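Local coordinates for protein pyrrolysyl-tRNA synthetase (Desulfitobacterium hafniense, PDB 3DSQ) that probably acts as a class II aminoacyl-tRNA synthetase that charges tRNA with pyrrolysine at the expense of ATP, working as a homodimer, at residues 70-75 with 279-284; 155-160 with 273-278; 239-244 with 248-253. All coordinates share one frame; numbering follows the deposited sequence.

Interaction 1 (70-75 with 279-284); sequences RPALLE and YLDGVR
Pro71, at the N-cap position of helix 72-85, rests on the tight turn that joins strands 279-280 and 283-284. Its CB lies 3.8 Å from CB of Asp281 and 4.0 Å from CD2 of Leu280, so the CB corner of the pyrrolidine packs on the turn. Gln91 of the second subunit packs on the same proline, and Leu142 of that subunit on Leu280. At Ala72 the contact turns polar: its backbone N gives a hydrogen bond of 2.9 Å to OD1 of Asp281, with an N-H...O angle of 146°. The amide comes from above the carboxylate plane, 44° out of it, while the methyl CB of Ala72 stands 3.6 Å from the same oxygen. Asp281 reaches the helix because CG is anti to the backbone N (chi1 -167°), and it sits in a type I' turn from Leu280 to Val283. Its other oxygen, OD2, forms a salt bridge with Lys68, near the end of helix 39-68. With a lysine on one oxygen and a helix-start amide on the other, the carboxylate probably stays ionised, its charge well placed to meet the positive end of the helix dipole.

Interaction 2 (155-160 with 273-278); sequences IGTCYR and MARSLS
Thr157 and Arg275 point toward each other across a gap of 9.4 Å between their CA atoms, and their polar ends converge on one water. The arginine leaves its backbone with CG anti to the carbonyl carbon (chi1 -67°) and runs extended from CG to NE, and a bend at the last torsion (chi4 -84°) swings the guanidinium plane across the line of the chain. Water 1 lies in that plane at the edge and accepts from NE at 3.0 Å; it is also hydrogen-bonded to OG1 of Thr157, at 2.6 Å. The threonine oxygen itself approaches the guanidinium obliquely, 3.1 Å from NE. Strand 150-159, which carries Thr157, pairs antiparallel with 171-180, the two-stranded arrangement of class II motif 2, whereas Arg275 belongs to the loop that follows helix 257-265. The other end of the guanidinium serves the dimer: NH1 donates to the backbone O of Thr94 of the second subunit. With the guanidinium removed, as by an alanine here, the Thr94 carbonyl of the second subunit would probably lose the donor NH1 and the water its donor NE, weakening the link between loop, strand and neighbouring subunit. Beyond the arginine the loop is shaped by an ST turn, in which OG of Ser276 accepts from the backbone N of Ser278 at 2.9 Å.

Interaction 3 (239-244 with 248-253); sequences FLDEKW and DPWVGL
The indole of Trp250 presents its NE1 edge to the carboxylate of Asp241, and the two planes are inclined by 45°. CG of Asp241 lies in the ring plane at that edge, and the backbone N of Gly252 also lies in plane, beside the benzo part of the ring. Trp139 meets the indole with its own ring tilted, and Tyr136 touches it from the same helix, 132-142. The indole N-H is shared by both carboxylate oxygens: NE1 lies 3.0 Å from OD1 of Asp241, at an N-H...O angle of 154°, and 3.1 Å from OD2. Each oxygen offers its syn lone pair. Trp250 points there with CG between the backbone N and the carbonyl carbon (chi1 59°). The carboxylate is further gripped by Tyr136 OH on OD1 and by the backbone N of His238 on OD2, while water 2 donates both to OD2 and, at 2.7 Å, to the backbone O of Asp248. Asp241 thus fastens the connection between the antiparallel neighbours 228-236 and 250-256 to the start of the latter. That strand, with helix 257-265 directly after it, corresponds to motif 3 of the class II synthetase fold.

Overall arrangement
From the N terminus, the chain passes the long helix 39-68 and reaches the start of helix 72-85, where interaction 1 will be closed some 200 residues later by the hairpin 279-284. Inside that span, strand 150-159 is met by the irregular segment 273-278 in interaction 2, and interaction 3, a local closure between 239-244 and 248-253, lies between those two segments in sequence. The three are therefore nested. Interactions 1 and 2 are neighbours, with centres 11 Å apart and Met273 packing on Ala72, and both touch the second subunit. Interaction 3 lies about 35 Å from interaction 1 between centres, yet it shares the central mixed sheet with interaction 2.

Interaction 1 (70-75 with 279-284)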
loop_
_atom_site.group_PDB
_atom_site.type_symbol
_atom_site.label_atom_id
_atom_site.label_comp_id
_atom_site.label_asym_id
_atom_site.label_seq_id
_atom_site.Cartn_x
_atom_site.Cartn_y
_atom_site.Cartn_z
ATOM N N ARG B 70 -13.821 3.217 -6.088
ATOM C CA ARG B 70 -12.789 2.608 -5.258
ATOM C C ARG B 70 -13.389 1.672 -4.222
ATOM O O ARG B 70 -14.454 1.945 -3.658
ATOM C CB ARG B 70 -11.949 3.673 -4.551
ATOM C CG ARG B 70 -12.709 4.473 -3.525
ATOM C CD ARG B 70 -11.894 5.662 -3.092
ATOM N NE ARG B 70 -12.581 6.471 -2.094
ATOM C CZ ARG B 70 -12.067 7.572 -1.560
ATOM N NH1 ARG B 70 -10.868 7.990 -1.942
ATOM N NH2 ARG B 70 -12.738 8.242 -0.632
ATOM N N PRO B 71 -12.702 0.548 -3.953
ATOM C CA PRO B 71 -13.157 -0.444 -2.981
ATOM C C PRO B 71 -13.052 0.047 -1.544
ATOM O O PRO B 71 -12.334 1.009 -1.255
ATOM C CB PRO B 71 -12.255 -1.640 -3.269
ATOM C CG PRO B 71 -10.975 -0.987 -3.675
ATOM C CD PRO B 71 -11.450 0.111 -4.600
ATOM N N ALA B 72 -13.774 -0.633 -0.658
ATOM C CA ALA B 72 -13.837 -0.319 0.764
ATOM C C ALA B 72 -12.507 -0.104 1.462
ATOM O O ALA B 72 -12.363 0.832 2.255
ATOM C CB ALA B 72 -14.618 -1.410 1.491
ATOM N N LEU B 73 -11.534 -0.971 1.182
ATOM C CA LEU B 73 -10.236 -0.847 1.821
ATOM C C LEU B 73 -9.631 0.515 1.528
ATOM O O LEU B 73 -9.129 1.168 2.422
ATOM C CB LEU B 73 -9.281 -1.964 1.352
ATOM C CG LEU B 73 -7.865 -1.925 1.942
ATOM C CD1 LEU B 73 -7.940 -1.959 3.476
ATOM C CD2 LEU B 73 -7.043 -3.119 1.422
ATOM N N LEU B 74 -9.683 0.944 0.273
ATOM C CA LEU B 74 -9.111 2.228 -0.104
ATOM C C LEU B 74 -9.925 3.405 0.419
ATOM O O LEU B 74 -9.370 4.440 0.780
ATOM C CB LEU B 74 -8.970 2.323 -1.628
ATOM C CG LEU B 74 -7.923 1.374 -2.236
ATOM C CD1 LEU B 74 -7.893 1.539 -3.749
ATOM C CD2 LEU B 74 -6.546 1.662 -1.633
ATOM N N GLU B 75 -11.243 3.244 0.457
ATOM C CA GLU B 75 -12.124 4.298 0.944
ATOM C C GLU B 75 -11.885 4.446 2.440
ATOM O O GLU B 75 -11.832 5.558 2.976
ATOM C CB GLU B 75 -13.581 3.919 0.674
ATOM C CG GLU B 75 -14.600 4.969 1.083
ATOM C CD GLU B 75 -16.027 4.455 0.961
ATOM O OE1 GLU B 75 -16.368 3.480 1.667
ATOM O OE2 GLU B 75 -16.803 5.020 0.155
ATOM N N TYR B 279 -11.515 -11.222 -5.425
ATOM C CA TYR B 279 -12.634 -10.419 -4.945
ATOM C C TYR B 279 -12.360 -8.976 -5.302
ATOM O O TYR B 279 -11.250 -8.629 -5.702
ATOM C CB TYR B 279 -12.778 -10.494 -3.423
ATOM C CG TYR B 279 -13.075 -11.851 -2.830
ATOM C CD1 TYR B 279 -12.063 -12.801 -2.664
ATOM C CD2 TYR B 279 -14.350 -12.151 -2.348
ATOM C CE1 TYR B 279 -12.308 -14.006 -2.022
ATOM C CE2 TYR B 279 -14.610 -13.349 -1.700
ATOM C CZ TYR B 279 -13.578 -14.273 -1.533
ATOM O OH TYR B 279 -13.807 -15.421 -0.817
ATOM N N LEU B 280 -13.379 -8.135 -5.148
ATOM C CA LEU B 280 -13.243 -6.713 -5.414
ATOM C C LEU B 280 -14.344 -6.040 -4.615
ATOM O O LEU B 280 -15.515 -6.359 -4.791
ATOM C CB LEU B 280 -13.435 -6.402 -6.899
ATOM C CG LEU B 280 -12.798 -5.143 -7.511
ATOM C CD1 LEU B 280 -13.694 -4.655 -8.636
ATOM C CD2 LEU B 280 -12.598 -4.043 -6.488
ATOM N N ASP B 281 -13.957 -5.137 -3.721
ATOM C CA ASP B 281 -14.911 -4.393 -2.899
ATOM C C ASP B 281 -15.931 -5.320 -2.217
ATOM O O ASP B 281 -17.132 -5.033 -2.172
ATOM C CB ASP B 281 -15.604 -3.343 -3.777
ATOM C CG ASP B 281 -16.385 -2.300 -2.970
ATOM O OD1 ASP B 281 -16.045 -2.030 -1.802
ATOM O OD2 ASP B 281 -17.339 -1.733 -3.527
ATOM N N GLY B 282 -15.426 -6.433 -1.689
ATOM C CA GLY B 282 -16.258 -7.399 -0.993
ATOM C C GLY B 282 -17.009 -8.391 -1.865
ATOM O O GLY B 282 -17.712 -9.239 -1.338
ATOM N N VAL B 283 -16.867 -8.306 -3.184
ATOM C CA VAL B 283 -17.587 -9.208 -4.084
ATOM C C VAL B 283 -16.691 -10.219 -4.816
ATOM O O VAL B 283 -15.712 -9.834 -5.438
ATOM C CB VAL B 283 -18.372 -8.397 -5.153
ATOM C CG1 VAL B 283 -19.212 -9.327 -6.001
ATOM C CG2 VAL B 283 -19.251 -7.343 -4.474
ATOM N N ARG B 284 -17.036 -11.507 -4.743
ATOM C CA ARG B 284 -16.262 -12.548 -5.429
ATOM C C ARG B 284 -16.484 -12.281 -6.910
ATOM O O ARG B 284 -17.617 -12.095 -7.340
ATOM C CB ARG B 284 -16.784 -13.938 -5.043
ATOM C CG ARG B 284 -16.045 -15.108 -5.691
ATOM C CD ARG B 284 -14.634 -15.308 -5.139
ATOM N NE ARG B 284 -14.018 -16.489 -5.743
ATOM C CZ ARG B 284 -13.440 -16.521 -6.942
ATOM N NH1 ARG B 284 -13.367 -15.428 -7.693
ATOM N NH2 ARG B 284 -12.968 -17.667 -7.412
#

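Interaction 2 (155-160 with 273-278)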
loop_
_atom_site.group_PDB
_atom_site.type_symbol
_atom_site.label_atom_id
_atom_site.label_comp_id
_atom_site.label_asym_id
_atom_site.label_seq_id
_atom_site.Cartn_x
_atom_site.Cartn_y
_atom_site.Cartn_z
ATOM N N ILE B 155 -0.306 3.654 7.706
ATOM C CA ILE B 155 -1.313 2.706 7.257
ATOM C C ILE B 155 -0.568 1.956 6.164
ATOM O O ILE B 155 -0.145 2.563 5.192
ATOM C CB ILE B 155 -2.518 3.411 6.608
ATOM C CG1 ILE B 155 -3.254 4.274 7.644
ATOM C CG2 ILE B 155 -3.448 2.366 6.001
ATOM C CD1 ILE B 155 -4.497 4.993 7.088
ATOM N N GLY B 156 -0.379 0.653 6.315
ATOM C CA GLY B 156 0.349 -0.041 5.274
ATOM C C GLY B 156 0.417 -1.547 5.382
ATOM O O GLY B 156 0.208 -2.139 6.435
ATOM N N THR B 157 0.746 -2.153 4.259
ATOM C CA THR B 157 0.824 -3.592 4.142
ATOM C C THR B 157 1.871 -4.220 5.047
ATOM O O THR B 157 2.996 -3.744 5.131
ATOM C CB THR B 157 1.112 -3.985 2.684
ATOM O OG1 THR B 157 0.158 -3.334 1.834
ATOM C CG2 THR B 157 1.000 -5.507 2.493
ATOM N N CYS B 158 1.448 -5.274 5.738
ATOM C CA CYS B 158 2.297 -6.059 6.618
ATOM C C CYS B 158 2.077 -7.494 6.165
ATOM O O CYS B 158 1.085 -7.790 5.500
ATOM C CB CYS B 158 1.918 -5.868 8.093
ATOM S SG CYS B 158 2.472 -4.263 8.751
ATOM N N TYR B 159 3.010 -8.373 6.514
ATOM C CA TYR B 159 2.951 -9.752 6.073
ATOM C C TYR B 159 3.308 -10.765 7.156
ATOM O O TYR B 159 4.260 -10.575 7.910
ATOM C CB TYR B 159 3.925 -9.961 4.915
ATOM C CG TYR B 159 3.843 -8.959 3.791
ATOM C CD1 TYR B 159 4.318 -7.651 3.949
ATOM C CD2 TYR B 159 3.336 -9.332 2.544
ATOM C CE1 TYR B 159 4.294 -6.747 2.889
ATOM C CE2 TYR B 159 3.307 -8.438 1.482
ATOM C CZ TYR B 159 3.789 -7.153 1.654
ATOM O OH TYR B 159 3.818 -6.302 0.574
ATOM N N ARG B 160 2.552 -11.852 7.200
ATOM C CA ARG B 160 2.791 -12.928 8.160
ATOM C C ARG B 160 2.465 -14.253 7.487
ATOM O O ARG B 160 1.458 -14.364 6.786
ATOM C CB ARG B 160 1.914 -12.753 9.401
ATOM C CG ARG B 160 2.351 -11.629 10.325
ATOM C CD ARG B 160 1.338 -11.418 11.448
ATOM N NE ARG B 160 1.757 -10.391 12.402
ATOM C CZ ARG B 160 2.697 -10.561 13.328
ATOM N NH1 ARG B 160 3.328 -11.727 13.432
ATOM N NH2 ARG B 160 3.008 -9.568 14.154
ATOM N N MET B 273 -12.372 -8.225 1.240
ATOM C CA MET B 273 -11.990 -6.833 1.021
ATOM C C MET B 273 -10.490 -6.560 1.099
ATOM O O MET B 273 -10.051 -5.415 1.143
ATOM C CB MET B 273 -12.772 -5.926 1.984
ATOM C CG MET B 273 -14.246 -5.840 1.619
ATOM S SD MET B 273 -15.326 -4.958 2.784
ATOM C CE MET B 273 -15.730 -6.263 3.861
ATOM N N ALA B 274 -9.697 -7.624 1.070
ATOM C CA ALA B 274 -8.251 -7.484 1.131
ATOM C C ALA B 274 -7.687 -7.336 -0.276
ATOM O O ALA B 274 -8.428 -7.372 -1.258
ATOM C CB ALA B 274 -7.649 -8.717 1.813
ATOM N N ARG B 275 -6.379 -7.154 -0.377
ATOM C CA ARG B 275 -5.734 -7.061 -1.692
ATOM C C ARG B 275 -6.080 -8.387 -2.343
ATOM O O ARG B 275 -5.869 -9.442 -1.761
ATOM C CB ARG B 275 -4.229 -6.928 -1.537
ATOM C CG ARG B 275 -3.811 -5.641 -0.904
ATOM C CD ARG B 275 -2.309 -5.580 -0.647
ATOM N NE ARG B 275 -1.935 -4.203 -0.349
ATOM C CZ ARG B 275 -1.678 -3.275 -1.266
ATOM N NH1 ARG B 275 -1.731 -3.567 -2.565
ATOM N NH2 ARG B 275 -1.414 -2.031 -0.881
ATOM N N SER B 276 -6.624 -8.351 -3.545
ATOM C CA SER B 276 -7.039 -9.604 -4.141
ATOM C C SER B 276 -7.198 -9.597 -5.643
ATOM O O SER B 276 -7.352 -8.547 -6.260
ATOM C CB SER B 276 -8.373 -10.023 -3.515
ATOM O OG SER B 276 -8.797 -11.287 -3.984
ATOM N N LEU B 277 -7.171 -10.797 -6.211
ATOM C CA LEU B 277 -7.375 -10.995 -7.636
ATOM C C LEU B 277 -8.659 -11.798 -7.791
ATOM O O LEU B 277 -9.120 -12.015 -8.903
ATOM C CB LEU B 277 -6.214 -11.768 -8.274
ATOM C CG LEU B 277 -4.871 -11.037 -8.391
ATOM C CD1 LEU B 277 -3.874 -11.914 -9.145
ATOM C CD2 LEU B 277 -5.064 -9.712 -9.111
ATOM N N SER B 278 -9.238 -12.224 -6.670
ATOM C CA SER B 278 -10.473 -13.024 -6.685
ATOM C C SER B 278 -11.720 -12.259 -6.226
ATOM O O SER B 278 -12.847 -12.621 -6.567
ATOM C CB SER B 278 -10.307 -14.263 -5.799
ATOM O OG SER B 278 -9.378 -15.161 -6.378
HETATM O O HOH W 1 -2.270 -2.493 2.067
#

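Interaction 3 (239-244 with 248-253)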
loop_
_atom_site.group_PDB
_atom_site.type_symbol
_atom_site.label_atom_id
_atom_site.label_comp_id
_atom_site.label_asym_id
_atom_site.label_seq_id
_atom_site.Cartn_x
_atom_site.Cartn_y
_atom_site.Cartn_z
ATOM N N PHE B 239 9.110 -2.647 27.986
ATOM C CA PHE B 239 10.308 -3.471 28.106
ATOM C C PHE B 239 11.262 -3.311 26.926
ATOM O O PHE B 239 12.479 -3.342 27.098
ATOM C CB PHE B 239 9.897 -4.937 28.245
ATOM C CG PHE B 239 11.040 -5.914 28.132
ATOM C CD1 PHE B 239 12.205 -5.740 28.879
ATOM C CD2 PHE B 239 10.933 -7.031 27.307
ATOM C CE1 PHE B 239 13.247 -6.669 28.806
ATOM C CE2 PHE B 239 11.970 -7.968 27.229
ATOM C CZ PHE B 239 13.127 -7.786 27.981
ATOM N N LEU B 240 10.708 -3.134 25.729
ATOM C CA LEU B 240 11.524 -2.978 24.528
ATOM C C LEU B 240 12.136 -1.581 24.365
ATOM O O LEU B 240 13.110 -1.419 23.638
ATOM C CB LEU B 240 10.692 -3.302 23.281
ATOM C CG LEU B 240 10.071 -4.694 23.161
ATOM C CD1 LEU B 240 9.172 -4.731 21.934
ATOM C CD2 LEU B 240 11.166 -5.756 23.074
ATOM N N ASP B 241 11.568 -0.582 25.034
ATOM C CA ASP B 241 12.067 0.791 24.925
ATOM C C ASP B 241 13.587 0.928 25.032
ATOM O O ASP B 241 14.178 1.847 24.452
ATOM C CB ASP B 241 11.405 1.677 25.983
ATOM C CG ASP B 241 9.963 2.016 25.650
ATOM O OD1 ASP B 241 9.421 1.462 24.670
ATOM O OD2 ASP B 241 9.371 2.840 26.377
ATOM N N GLU B 242 14.208 0.012 25.774
ATOM C CA GLU B 242 15.659 0.006 25.987
ATOM C C GLU B 242 16.457 -0.222 24.705
ATOM O O GLU B 242 17.438 0.472 24.446
ATOM C CB GLU B 242 16.023 -1.074 27.020
ATOM C CG GLU B 242 17.505 -1.437 27.105
ATOM C CD GLU B 242 18.371 -0.323 27.677
ATOM O OE1 GLU B 242 18.109 0.120 28.817
ATOM O OE2 GLU B 242 19.323 0.107 26.989
ATOM N N LYS B 243 16.035 -1.189 23.900
ATOM C CA LYS B 243 16.741 -1.502 22.662
ATOM C C LYS B 243 16.569 -0.465 21.555
ATOM O O LYS B 243 17.404 -0.370 20.657
ATOM C CB LYS B 243 16.315 -2.883 22.159
ATOM C CG LYS B 243 16.695 -4.010 23.111
ATOM C CD LYS B 243 16.257 -5.365 22.585
ATOM C CE LYS B 243 16.635 -6.477 23.555
ATOM N NZ LYS B 243 16.268 -7.823 23.027
ATOM N N TRP B 244 15.498 0.320 21.620
ATOM C CA TRP B 244 15.252 1.336 20.601
ATOM C C TRP B 244 15.639 2.735 21.053
ATOM O O TRP B 244 15.358 3.715 20.361
ATOM C CB TRP B 244 13.777 1.321 20.173
ATOM C CG TRP B 244 13.391 0.069 19.453
ATOM C CD1 TRP B 244 12.796 -1.039 19.988
ATOM C CD2 TRP B 244 13.648 -0.237 18.076
ATOM N NE1 TRP B 244 12.671 -2.019 19.029
ATOM C CE2 TRP B 244 13.188 -1.553 17.847
ATOM C CE3 TRP B 244 14.225 0.473 17.014
ATOM C CZ2 TRP B 244 13.289 -2.176 16.598
ATOM C CZ3 TRP B 244 14.326 -0.148 15.769
ATOM C CH2 TRP B 244 13.859 -1.458 15.573
ATOM N N ASP B 248 10.659 8.056 26.792
ATOM C CA ASP B 248 9.530 8.932 27.053
ATOM C C ASP B 248 8.296 8.042 27.065
ATOM O O ASP B 248 8.275 6.986 26.423
ATOM C CB ASP B 248 9.378 9.987 25.953
ATOM C CG ASP B 248 10.537 10.962 25.915
ATOM O OD1 ASP B 248 10.867 11.533 26.970
ATOM O OD2 ASP B 248 11.111 11.169 24.828
ATOM N N PRO B 249 7.265 8.430 27.831
ATOM C CA PRO B 249 6.048 7.621 27.875
ATOM C C PRO B 249 5.430 7.695 26.485
ATOM O O PRO B 249 5.698 8.639 25.746
ATOM C CB PRO B 249 5.192 8.340 28.911
ATOM C CG PRO B 249 6.207 8.949 29.818
ATOM C CD PRO B 249 7.226 9.493 28.848
ATOM N N TRP B 250 4.614 6.711 26.124
ATOM C CA TRP B 250 3.972 6.724 24.811
ATOM C C TRP B 250 2.793 5.775 24.751
ATOM O O TRP B 250 2.613 4.932 25.623
ATOM C CB TRP B 250 4.965 6.334 23.703
ATOM C CG TRP B 250 5.585 4.959 23.889
ATOM C CD1 TRP B 250 6.808 4.678 24.429
ATOM C CD2 TRP B 250 5.002 3.695 23.543
ATOM N NE1 TRP B 250 7.026 3.320 24.438
ATOM C CE2 TRP B 250 5.932 2.692 23.903
ATOM C CE3 TRP B 250 3.784 3.311 22.964
ATOM C CZ2 TRP B 250 5.684 1.327 23.704
ATOM C CZ3 TRP B 250 3.537 1.949 22.765
ATOM C CH2 TRP B 250 4.488 0.976 23.138
ATOM N N VAL B 251 1.986 5.926 23.709
ATOM C CA VAL B 251 0.847 5.053 23.495
ATOM C C VAL B 251 0.785 4.756 22.013
ATOM O O VAL B 251 1.157 5.584 21.187
ATOM C CB VAL B 251 -0.489 5.692 23.941
ATOM C CG1 VAL B 251 -0.488 5.884 25.459
ATOM C CG2 VAL B 251 -0.711 7.011 23.214
ATOM N N GLY B 252 0.330 3.555 21.686
ATOM C CA GLY B 252 0.216 3.165 20.300
ATOM C C GLY B 252 -0.934 2.194 20.169
ATOM O O GLY B 252 -1.136 1.333 21.026
ATOM N N LEU B 253 -1.689 2.332 19.089
ATOM C CA LEU B 253 -2.828 1.468 18.851
ATOM C C LEU B 253 -2.730 0.962 17.422
ATOM O O LEU B 253 -2.475 1.743 16.503
ATOM C CB LEU B 253 -4.122 2.266 19.053
ATOM C CG LEU B 253 -5.465 1.541 19.148
ATOM C CD1 LEU B 253 -5.470 0.577 20.322
ATOM C CD2 LEU B 253 -6.581 2.582 19.318
HETATM O O HOH W 2 10.072 5.099 27.134
#